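Local coordinates for aminoglycoside N(3)-acetyltransferase, AAC(3)-IVa (Escherichia coli, PDB 6MN3), which acetylates the 3-amino group of 2-deoxystreptamine aminoglycosides using acetyl-CoA, and probably confers resistance to gentamicin, kanamycin, tobramycin, neomycin and apramycin, at residues A[28-33]-A[61-66]; A[141-146]-A[218-223]. All blocks are in the same frame, centred on the assembly; numbering follows the deposited sequence.

Contacts 1 and 2 lie in one mixed sheet, separated by a single strand-strand joint, that of 26-31 with 141-145, their centres 12 Å apart. In 28-33/61-66, strand 26-31 pairs with the parallel strand 59-63; in 141-146/218-223, strand 141-145 pairs with the antiparallel strand 216-222. The seam between the contacts is where strands 26-31 and 141-145 lie side by side: L28 N is 2.8 Å from Q141 O and H30 O is 2.7 Å from L145 N, both probable hydrogen bonds. Side chains meet there too, with H30 CD2 3.5 Å from L144 CD2. Both contacts lie in the buried interior, away from the zinc site of C191, H243, C249 and C252.

Contact 1: residues A[28-33]-A[61-66]; sequences LVHSSF and VMPSWS
L28 carries its CG anti to the backbone N (chi1 169°), which swings CD1 over the backbone of V61, 3.4 Å from V61 O. The same methyl is 4.0 Å from V61 CG1 and 4.0 Å from P63 CD, so one branch of L28 bridges two residues of the opposite strand. H30 has CG anti to its carbonyl carbon instead, which brings the ring back to P63, ND1 3.9 Å from P63 CG, with ring and proline crossing at a slant. The backbones are joined by V29 N to V61 O (2.9 Å, 156° at the hydrogen), and L28 CA adds a CH...O contact to that oxygen. This is a beta-alpha-beta arrangement: parallel strands 26-31 and 59-63 are sheet neighbours, linked through helices 33-36 and 42-54. The pairing is short, because P63 has no N-H to offer V29 O; its CD sits 3.3 Å from that oxygen instead, while M62 CG approaches it at 3.7 Å. The short strand axes already diverge by 42°. The M62 side chain packs on V87 and F91 of helix 86-91, and V61 and L28 both rest on F106 of the adjoining strand 106-109.

Contact 2: residues A[141-146]-A[218-223]; sequences QVLLLG and ARLIRS
Q141 to L145 run antiparallel to A218 to R222, their short axes inclined at 165°, and the evidence for a regular ladder is its backbone bonding. At the hydrogen-bonded pair V142 and I221, V142 N reaches I221 O at 2.8 Å and I221 N returns to V142 O at 3.0 Å. At L144 and R219 the same reciprocal pair measures 2.6 Å from L144 N to R219 O and 2.9 Å from R219 N to L144 O. All four bonds are nearly straight, 161° to 168° at the hydrogen. CA-H...O contacts from L143, L220 and A218 add to them.

Apolar packing divides over two faces. On one, L220 holds CG anti to its backbone N, placing CD1 3.8 Å from Q141 CB, with L143 CB a little farther, while A218 CB meets L145 CD1 at 4.0 Å; L16 and L19 of helix 9-19 lie against this face. On the other, the CB atoms of L144 and R219 pack together and L144 CD1 approaches I221 CD1; beyond the ladder, V142 CG2 touches CB of S223, the first residue of helix 223-236.

Polar ends are bound outside the ladder. The extended chain of Q141 crosses L220 at a slant, NE2 coming 3.6 Å from L220 CD2, but both ends of its amide are bonded, NE2 to G20 O and OE1 to T22 N, which fixes its rotation and which end is which. R219 forms a salt bridge with D199, and R222, at the N-cap of helix 223-236, forms one with D139.

Cohesion across the two strands thus rests on main-chain bonds and hydrocarbon contact, while the polar and charged side-chain ends tie the pair to its surroundings.

Contact 1: residues A[28-33]-A[61-66]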
loop_
_atom_site.group_PDB
_atom_site.type_symbol
_atom_site.label_atom_id
_atom_site.label_comp_id
_atom_site.label_asym_id
_atom_site.label_seq_id
_atom_site.Cartn_x
_atom_site.Cartn_y
_atom_site.Cartn_z
ATOM N N LEU A 28 1.967 -6.916 2.947
ATOM C CA LEU A 28 1.390 -5.579 2.887
ATOM C C LEU A 28 0.146 -5.631 2.008
ATOM O O LEU A 28 0.221 -6.049 0.848
ATOM C CB LEU A 28 2.393 -4.565 2.342
ATOM C CG LEU A 28 1.813 -3.192 2.001
ATOM C CD1 LEU A 28 1.310 -2.496 3.257
ATOM C CD2 LEU A 28 2.840 -2.331 1.274
ATOM N N VAL A 29 -0.988 -5.206 2.556
ATOM C CA VAL A 29 -2.282 -5.381 1.910
ATOM C C VAL A 29 -2.901 -4.016 1.653
ATOM O O VAL A 29 -3.166 -3.258 2.595
ATOM C CB VAL A 29 -3.225 -6.252 2.753
ATOM C CG1 VAL A 29 -4.601 -6.318 2.107
ATOM C CG2 VAL A 29 -2.642 -7.642 2.924
ATOM N N HIS A 30 -3.122 -3.706 0.378
ATOM C CA HIS A 30 -3.979 -2.609 -0.041
ATOM C C HIS A 30 -5.321 -3.198 -0.453
ATOM O O HIS A 30 -5.372 -4.099 -1.296
ATOM C CB HIS A 30 -3.359 -1.834 -1.201
ATOM C CG HIS A 30 -1.889 -1.583 -1.048
ATOM N ND1 HIS A 30 -1.387 -0.469 -0.411
ATOM C CD2 HIS A 30 -0.816 -2.297 -1.461
ATOM C CE1 HIS A 30 -0.066 -0.510 -0.433
ATOM N NE2 HIS A 30 0.305 -1.609 -1.065
ATOM N N SER A 31 -6.403 -2.700 0.143
ATOM C CA SER A 31 -7.689 -3.365 0.006
ATOM C C SER A 31 -8.801 -2.364 -0.275
ATOM O O SER A 31 -8.711 -1.182 0.071
ATOM C CB SER A 31 -8.037 -4.164 1.265
ATOM O OG SER A 31 -8.138 -3.311 2.390
ATOM N N SER A 32 -9.853 -2.868 -0.914
ATOM C CA SER A 32 -11.131 -2.173 -1.053
ATOM C C SER A 32 -12.201 -3.162 -0.605
ATOM O O SER A 32 -12.514 -4.111 -1.332
ATOM C CB SER A 32 -11.368 -1.708 -2.482
ATOM O OG SER A 32 -12.754 -1.687 -2.774
ATOM N N PHE A 33 -12.754 -2.948 0.592
ATOM C CA PHE A 33 -13.709 -3.906 1.139
ATOM C C PHE A 33 -14.959 -4.014 0.278
ATOM O O PHE A 33 -15.601 -5.070 0.252
ATOM C CB PHE A 33 -14.087 -3.528 2.571
ATOM C CG PHE A 33 -15.014 -4.512 3.227
ATOM C CD1 PHE A 33 -14.555 -5.757 3.625
ATOM C CD2 PHE A 33 -16.348 -4.201 3.430
ATOM C CE1 PHE A 33 -15.404 -6.668 4.220
ATOM C CE2 PHE A 33 -17.204 -5.110 4.025
ATOM C CZ PHE A 33 -16.730 -6.344 4.420
ATOM N N VAL A 61 0.662 -6.053 7.321
ATOM C CA VAL A 61 0.895 -4.616 7.246
ATOM C C VAL A 61 -0.143 -3.991 6.326
ATOM O O VAL A 61 -0.491 -4.560 5.287
ATOM C CB VAL A 61 2.320 -4.290 6.752
ATOM C CG1 VAL A 61 2.640 -2.829 7.009
ATOM C CG2 VAL A 61 3.343 -5.191 7.429
ATOM N N MET A 62 -0.632 -2.814 6.707
ATOM C CA MET A 62 -1.602 -2.063 5.927
ATOM C C MET A 62 -1.274 -0.581 5.989
ATOM O O MET A 62 -0.751 -0.097 7.001
ATOM C CB MET A 62 -3.035 -2.276 6.434
ATOM C CG MET A 62 -3.561 -3.680 6.263
ATOM S SD MET A 62 -5.290 -3.758 6.736
ATOM C CE MET A 62 -5.491 -5.517 6.995
ATOM N N PRO A 63 -1.569 0.164 4.926
ATOM C CA PRO A 63 -1.467 1.624 5.008
ATOM C C PRO A 63 -2.451 2.160 6.036
ATOM O O PRO A 63 -3.505 1.569 6.286
ATOM C CB PRO A 63 -1.821 2.088 3.591
ATOM C CG PRO A 63 -2.609 0.963 3.008
ATOM C CD PRO A 63 -2.030 -0.286 3.602
ATOM N N SER A 64 -2.094 3.291 6.643
ATOM C CA SER A 64 -2.888 3.815 7.747
ATOM C C SER A 64 -2.665 5.308 7.948
ATOM O O SER A 64 -2.583 5.775 9.088
ATOM C CB SER A 64 -2.554 3.055 9.034
ATOM O OG SER A 64 -3.548 3.252 10.023
ATOM N N TRP A 65 -2.572 6.067 6.859
ATOM C CA TRP A 65 -2.346 7.499 6.963
ATOM C C TRP A 65 -3.671 8.261 6.943
ATOM O O TRP A 65 -4.723 7.726 6.588
ATOM C CB TRP A 65 -1.423 7.987 5.846
ATOM C CG TRP A 65 -1.859 7.614 4.467
ATOM C CD1 TRP A 65 -2.882 8.166 3.752
ATOM C CD2 TRP A 65 -1.272 6.616 3.626
ATOM N NE1 TRP A 65 -2.973 7.567 2.519
ATOM C CE2 TRP A 65 -1.996 6.611 2.416
ATOM C CE3 TRP A 65 -0.207 5.723 3.779
ATOM C CZ2 TRP A 65 -1.689 5.749 1.368
ATOM C CZ3 TRP A 65 0.096 4.867 2.737
ATOM C CH2 TRP A 65 -0.642 4.885 1.547
ATOM N N SER A 66 -3.600 9.537 7.327
ATOM C CA SER A 66 -4.786 10.362 7.531
ATOM C C SER A 66 -5.156 11.189 6.307
ATOM O O SER A 66 -6.345 11.368 6.021
ATOM C CB SER A 66 -4.575 11.297 8.724
ATOM O OG SER A 66 -4.666 10.593 9.948
#

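Contact 2: residues A[141-146]-A[218-223]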
loop_
_atom_site.group_PDB
_atom_site.type_symbol
_atom_site.label_atom_id
_atom_site.label_comp_id
_atom_site.label_asym_id
_atom_site.label_seq_id
_atom_site.Cartn_x
_atom_site.Cartn_y
_atom_site.Cartn_z
ATOM N N GLN A 141 5.471 -9.617 0.756
ATOM C CA GLN A 141 4.535 -9.736 -0.349
ATOM C C GLN A 141 3.552 -8.574 -0.308
ATOM O O GLN A 141 3.172 -8.098 0.765
ATOM C CB GLN A 141 3.768 -11.060 -0.288
ATOM C CG GLN A 141 4.585 -12.289 -0.638
ATOM C CD GLN A 141 3.781 -13.569 -0.498
ATOM O OE1 GLN A 141 3.285 -13.889 0.583
ATOM N NE2 GLN A 141 3.640 -14.304 -1.595
ATOM N N VAL A 142 3.144 -8.119 -1.489
ATOM C CA VAL A 142 2.172 -7.040 -1.623
ATOM C C VAL A 142 0.899 -7.631 -2.210
ATOM O O VAL A 142 0.917 -8.207 -3.306
ATOM C CB VAL A 142 2.704 -5.893 -2.496
ATOM C CG1 VAL A 142 1.647 -4.810 -2.640
ATOM C CG2 VAL A 142 3.978 -5.317 -1.895
ATOM N N LEU A 143 -0.199 -7.492 -1.481
ATOM C CA LEU A 143 -1.493 -8.020 -1.891
ATOM C C LEU A 143 -2.373 -6.851 -2.310
ATOM O O LEU A 143 -2.710 -5.993 -1.486
ATOM C CB LEU A 143 -2.135 -8.820 -0.762
ATOM C CG LEU A 143 -3.556 -9.320 -1.025
ATOM C CD1 LEU A 143 -3.592 -10.167 -2.286
ATOM C CD2 LEU A 143 -4.086 -10.101 0.171
ATOM N N LEU A 144 -2.729 -6.809 -3.589
ATOM C CA LEU A 144 -3.681 -5.832 -4.106
ATOM C C LEU A 144 -5.062 -6.475 -4.076
ATOM O O LEU A 144 -5.361 -7.360 -4.885
ATOM C CB LEU A 144 -3.297 -5.393 -5.516
ATOM C CG LEU A 144 -1.900 -4.790 -5.681
ATOM C CD1 LEU A 144 -1.758 -4.158 -7.057
ATOM C CD2 LEU A 144 -1.615 -3.770 -4.589
ATOM N N LEU A 145 -5.898 -6.034 -3.144
ATOM C CA LEU A 145 -7.163 -6.693 -2.827
ATOM C C LEU A 145 -8.314 -5.828 -3.335
ATOM O O LEU A 145 -8.786 -4.924 -2.644
ATOM C CB LEU A 145 -7.262 -6.938 -1.324
ATOM C CG LEU A 145 -8.341 -7.910 -0.863
ATOM C CD1 LEU A 145 -8.349 -9.123 -1.765
ATOM C CD2 LEU A 145 -8.106 -8.309 0.583
ATOM N N GLY A 146 -8.773 -6.121 -4.549
ATOM C CA GLY A 146 -9.854 -5.353 -5.130
ATOM C C GLY A 146 -9.474 -3.957 -5.560
ATOM O O GLY A 146 -10.357 -3.115 -5.749
ATOM N N ALA A 218 -7.910 -10.313 -6.993
ATOM C CA ALA A 218 -6.761 -10.093 -6.127
ATOM C C ALA A 218 -5.469 -10.305 -6.899
ATOM O O ALA A 218 -5.372 -11.210 -7.733
ATOM C CB ALA A 218 -6.797 -11.022 -4.912
ATOM N N ARG A 219 -4.476 -9.467 -6.611
ATOM C CA ARG A 219 -3.166 -9.557 -7.238
ATOM C C ARG A 219 -2.107 -9.607 -6.152
ATOM O O ARG A 219 -2.155 -8.825 -5.197
ATOM C CB ARG A 219 -2.919 -8.375 -8.178
ATOM C CG ARG A 219 -3.519 -8.577 -9.558
ATOM C CD ARG A 219 -3.529 -7.295 -10.360
ATOM N NE ARG A 219 -4.631 -6.421 -9.984
ATOM C CZ ARG A 219 -5.168 -5.511 -10.789
ATOM N NH1 ARG A 219 -4.706 -5.360 -12.023
ATOM N NH2 ARG A 219 -6.170 -4.757 -10.363
ATOM N N LEU A 220 -1.156 -10.527 -6.298
ATOM C CA LEU A 220 -0.127 -10.762 -5.293
ATOM C C LEU A 220 1.236 -10.755 -5.966
ATOM O O LEU A 220 1.491 -11.567 -6.861
ATOM C CB LEU A 220 -0.367 -12.089 -4.572
ATOM C CG LEU A 220 0.682 -12.499 -3.540
ATOM C CD1 LEU A 220 0.670 -11.550 -2.354
ATOM C CD2 LEU A 220 0.431 -13.924 -3.099
ATOM N N ILE A 221 2.105 -9.839 -5.540
ATOM C CA ILE A 221 3.432 -9.664 -6.118
ATOM C C ILE A 221 4.438 -9.514 -4.987
ATOM O O ILE A 221 4.161 -8.848 -3.984
ATOM C CB ILE A 221 3.506 -8.434 -7.053
ATOM C CG1 ILE A 221 2.247 -8.304 -7.916
ATOM C CG2 ILE A 221 4.745 -8.503 -7.927
ATOM C CD1 ILE A 221 1.235 -7.304 -7.382
ATOM N N ARG A 222 5.607 -10.132 -5.150
ATOM C CA ARG A 222 6.696 -9.911 -4.209
ATOM C C ARG A 222 7.146 -8.457 -4.267
ATOM O O ARG A 222 7.313 -7.891 -5.351
ATOM C CB ARG A 222 7.867 -10.837 -4.525
ATOM C CG ARG A 222 7.740 -12.231 -3.936
ATOM C CD ARG A 222 8.790 -13.166 -4.517
ATOM N NE ARG A 222 10.062 -12.484 -4.745
ATOM C CZ ARG A 222 11.044 -12.419 -3.851
ATOM N NH1 ARG A 222 10.902 -12.998 -2.667
ATOM N NH2 ARG A 222 12.166 -11.776 -4.143
ATOM N N SER A 223 7.334 -7.852 -3.091
ATOM C CA SER A 223 7.751 -6.454 -3.036
ATOM C C SER A 223 9.047 -6.227 -3.806
ATOM O O SER A 223 9.207 -5.202 -4.479
ATOM C CB SER A 223 7.908 -6.009 -1.585
ATOM O OG SER A 223 8.502 -4.725 -1.510
#